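Local coordinates for RNA-binding protein RMD9, mitochondrial (Saccharomyces cerevisiae S288C, PDB 7A9X) that binds a dodecameric RNA motif in the 3'-UTR of mitochondrial mRNAs and takes part in the processing or stability of these messages, at residues G118-S121 with T122-Q125. Numbering follows the deposited sequence.
Sequences GLRS and TRDQ. With nucleotides of chain B.
Arg120 and Arg123 sit one turn apart on helix 105-128 and grip the same stretch of bound RNA. CG of Arg120 lies 3.4 Å from NH1 of Arg123, and the two guanidinium planes stand nearly perpendicular, 87° apart. The Arg120 chain is extended from CG to NE and lies across a face of the A6 base of chain B. N7 of that base lies over one face of the guanidinium, towards its rim. NH1 of Arg120 donates to OP2 of A6, 3.2 Å away, while Arg120 NH2 hydrogen-bonds OD1 of Asn117. Arg123 instead bends at its third torsion (chi3 -59°), which turns its head back beside Leu119 and Arg120. There Arg123 NE hydrogen-bonds OP2 of A7 of chain B at 2.6 Å, and Arg123 NH1 hydrogen-bonds the ribose O2' of A6 of chain B at 2.7 Å. A salt bridge from NH2 to Glu180 helps fix the rotation of this guanidinium. CD of Arg123 also meets N3 of C8 of chain B at 3.3 Å.

Backbone bonds of the alpha-helix join the two segments, as from Arg123 N to Leu119 O. Gly118 O accepts twice, from Thr122 N and, at 2.7 Å, from Thr122 OG1. The two donors come from opposite faces of the carbonyl plane. Thr122 also packs on Trp84 and on helix 140-147.

One water bridges three side chains. It accepts from Ser121 OG and Gln125 NE2, and the water donates to Asp124 OD2 at 3.0 Å. Asp124 also pairs with Lys128.

This is an RNA-binding helical surface, ahead of the first predicted pentatricopeptide repeat, whose arginines hydrogen-bond phosphate and ribose and pack on the bases.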
loop_
_atom_site.group_PDB
_atom_site.type_symbol
_atom_site.label_atom_id
_atom_site.label_comp_id
_atom_site.label_asym_id
_atom_site.label_seq_id
_atom_site.Cartn_x
_atom_site.Cartn_y
_atom_site.Cartn_z
ATOM N N GLY A 118 -13.780 -6.775 5.108
ATOM C CA GLY A 118 -13.715 -6.634 3.662
ATOM C C GLY A 118 -12.562 -5.753 3.224
ATOM O O GLY A 118 -11.846 -6.078 2.271
ATOM N N LEU A 119 -12.368 -4.624 3.910
ATOM C CA LEU A 119 -11.201 -3.787 3.648
ATOM C C LEU A 119 -9.914 -4.571 3.855
ATOM O O LEU A 119 -8.999 -4.513 3.026
ATOM C CB LEU A 119 -11.222 -2.556 4.555
ATOM C CG LEU A 119 -12.390 -1.587 4.380
ATOM C CD1 LEU A 119 -12.433 -0.586 5.524
ATOM C CD2 LEU A 119 -12.282 -0.869 3.048
ATOM N N ARG A 120 -9.834 -5.317 4.959
ATOM C CA ARG A 120 -8.652 -6.130 5.231
ATOM C C ARG A 120 -8.414 -7.148 4.123
ATOM O O ARG A 120 -7.280 -7.323 3.664
ATOM C CB ARG A 120 -8.807 -6.828 6.583
ATOM C CG ARG A 120 -8.809 -5.876 7.768
ATOM C CD ARG A 120 -9.353 -6.542 9.019
ATOM N NE ARG A 120 -8.779 -5.962 10.231
ATOM C CZ ARG A 120 -9.188 -6.246 11.463
ATOM N NH1 ARG A 120 -8.598 -5.677 12.506
ATOM N NH2 ARG A 120 -10.191 -7.094 11.652
ATOM N N SER A 121 -9.477 -7.816 3.668
ATOM C CA SER A 121 -9.329 -8.823 2.623
ATOM C C SER A 121 -8.983 -8.188 1.281
ATOM O O SER A 121 -8.171 -8.734 0.524
ATOM C CB SER A 121 -10.606 -9.654 2.510
ATOM O OG SER A 121 -10.516 -10.565 1.429
ATOM N N THR A 122 -9.584 -7.038 0.966
ATOM C CA THR A 122 -9.264 -6.371 -0.294
ATOM C C THR A 122 -7.788 -5.993 -0.355
ATOM O O THR A 122 -7.123 -6.223 -1.374
ATOM C CB THR A 122 -10.143 -5.132 -0.483
ATOM O OG1 THR A 122 -11.524 -5.500 -0.377
ATOM C CG2 THR A 122 -9.902 -4.520 -1.853
ATOM N N ARG A 123 -7.253 -5.423 0.729
ATOM C CA ARG A 123 -5.829 -5.097 0.766
ATOM C C ARG A 123 -4.973 -6.347 0.605
ATOM O O ARG A 123 -3.963 -6.331 -0.109
ATOM C CB ARG A 123 -5.476 -4.383 2.072
ATOM C CG ARG A 123 -6.104 -3.011 2.245
ATOM C CD ARG A 123 -5.484 -2.273 3.432
ATOM N NE ARG A 123 -5.645 -3.006 4.687
ATOM C CZ ARG A 123 -6.583 -2.740 5.590
ATOM N NH1 ARG A 123 -6.665 -3.459 6.701
ATOM N NH2 ARG A 123 -7.441 -1.751 5.382
ATOM N N ASP A 124 -5.362 -7.441 1.267
ATOM C CA ASP A 124 -4.622 -8.692 1.140
ATOM C C ASP A 124 -4.639 -9.203 -0.297
ATOM O O ASP A 124 -3.626 -9.710 -0.793
ATOM C CB ASP A 124 -5.204 -9.738 2.092
ATOM C CG ASP A 124 -4.442 -11.048 2.054
ATOM O OD1 ASP A 124 -3.256 -11.059 2.444
ATOM O OD2 ASP A 124 -5.031 -12.067 1.637
ATOM N N GLN A 125 -5.778 -9.074 -0.981
ATOM C CA GLN A 125 -5.860 -9.547 -2.359
ATOM C C GLN A 125 -4.989 -8.715 -3.290
ATOM O O GLN A 125 -4.435 -9.247 -4.258
ATOM C CB GLN A 125 -7.312 -9.525 -2.838
ATOM C CG GLN A 125 -8.208 -10.542 -2.150
ATOM C CD GLN A 125 -7.807 -11.974 -2.451
ATOM O OE1 GLN A 125 -7.471 -12.313 -3.587
ATOM N NE2 GLN A 125 -7.838 -12.823 -1.430
ATOM P P A B 6 -4.112 -4.933 12.377
ATOM O OP1 A B 6 -3.214 -3.757 12.249
ATOM O OP2 A B 6 -5.577 -4.722 12.507
ATOM O "O5'" A B 6 -3.898 -5.901 11.132
ATOM C "C5'" A B 6 -2.599 -6.314 10.717
ATOM C "C4'" A B 6 -2.592 -6.716 9.261
ATOM O "O4'" A B 6 -3.341 -7.954 9.108
ATOM C "C3'" A B 6 -3.246 -5.706 8.323
ATOM O "O3'" A B 6 -2.605 -5.735 7.051
ATOM C "C2'" A B 6 -4.668 -6.243 8.194
ATOM O "O2'" A B 6 -5.362 -5.841 7.033
ATOM C "C1'" A B 6 -4.434 -7.749 8.228
ATOM N N9 A B 6 -5.588 -8.480 8.744
ATOM C C8 A B 6 -6.068 -8.456 10.029
ATOM N N7 A B 6 -7.133 -9.196 10.202
ATOM C C5 A B 6 -7.372 -9.731 8.946
ATOM C C6 A B 6 -8.363 -10.600 8.471
ATOM N N6 A B 6 -9.332 -11.094 9.243
ATOM N N1 A B 6 -8.323 -10.943 7.166
ATOM C C2 A B 6 -7.347 -10.443 6.397
ATOM N N3 A B 6 -6.359 -9.617 6.729
ATOM C C4 A B 6 -6.429 -9.299 8.034
ATOM P P C B 8 2.570 -2.374 2.584
ATOM O OP1 C B 8 3.525 -2.486 1.452
ATOM O OP2 C B 8 2.842 -1.408 3.679
ATOM O "O5'" C B 8 1.120 -2.032 2.022
ATOM C "C5'" C B 8 0.665 -2.550 0.778
ATOM C "C4'" C B 8 -0.186 -1.539 0.054
ATOM O "O4'" C B 8 -1.460 -1.387 0.746
ATOM C "C3'" C B 8 0.424 -0.137 -0.046
ATOM O "O3'" C B 8 0.191 0.421 -1.338
ATOM C "C2'" C B 8 -0.341 0.656 1.010
ATOM O "O2'" C B 8 -0.435 2.040 0.756
ATOM C "C1'" C B 8 -1.709 -0.017 0.982
ATOM N N1 C B 8 -2.445 0.130 2.246
ATOM C C2 C B 8 -3.713 0.721 2.244
ATOM O O2 C B 8 -4.219 1.080 1.171
ATOM N N3 C B 8 -4.369 0.874 3.418
ATOM C C4 C B 8 -3.804 0.478 4.559
ATOM N N4 C B 8 -4.492 0.648 5.691
ATOM C C5 C B 8 -2.509 -0.113 4.590
ATOM C C6 C B 8 -1.869 -0.260 3.423
ATOM P P A B 7 -2.535 -4.397 6.165
ATOM O OP1 A B 7 -2.632 -3.234 7.083
ATOM O OP2 A B 7 -3.506 -4.524 5.046
ATOM O "O5'" A B 7 -1.073 -4.438 5.540
ATOM C "C5'" A B 7 -0.013 -3.634 6.050
ATOM C "C4'" A B 7 1.295 -3.945 5.358
ATOM O "O4'" A B 7 1.865 -5.150 5.936
ATOM C "C3'" A B 7 1.181 -4.216 3.859
ATOM O "O3'" A B 7 2.399 -3.841 3.218
ATOM C "C2'" A B 7 1.045 -5.733 3.815
ATOM O "O2'" A B 7 1.384 -6.323 2.580
ATOM C "C1'" A B 7 1.993 -6.147 4.936
ATOM N N9 A B 7 1.671 -7.441 5.540
ATOM C C8 A B 7 0.424 -7.946 5.809
ATOM N N7 A B 7 0.449 -9.137 6.355
ATOM C C5 A B 7 1.803 -9.434 6.450
ATOM C C6 A B 7 2.495 -10.553 6.945
ATOM N N6 A B 7 1.898 -11.631 7.458
ATOM N N1 A B 7 3.845 -10.527 6.895
ATOM C C2 A B 7 4.449 -9.447 6.383
ATOM N N3 A B 7 3.908 -8.338 5.888
ATOM C C4 A B 7 2.568 -8.395 5.951
HETATM O O HOH W 1 -7.896 -11.849 0.951
#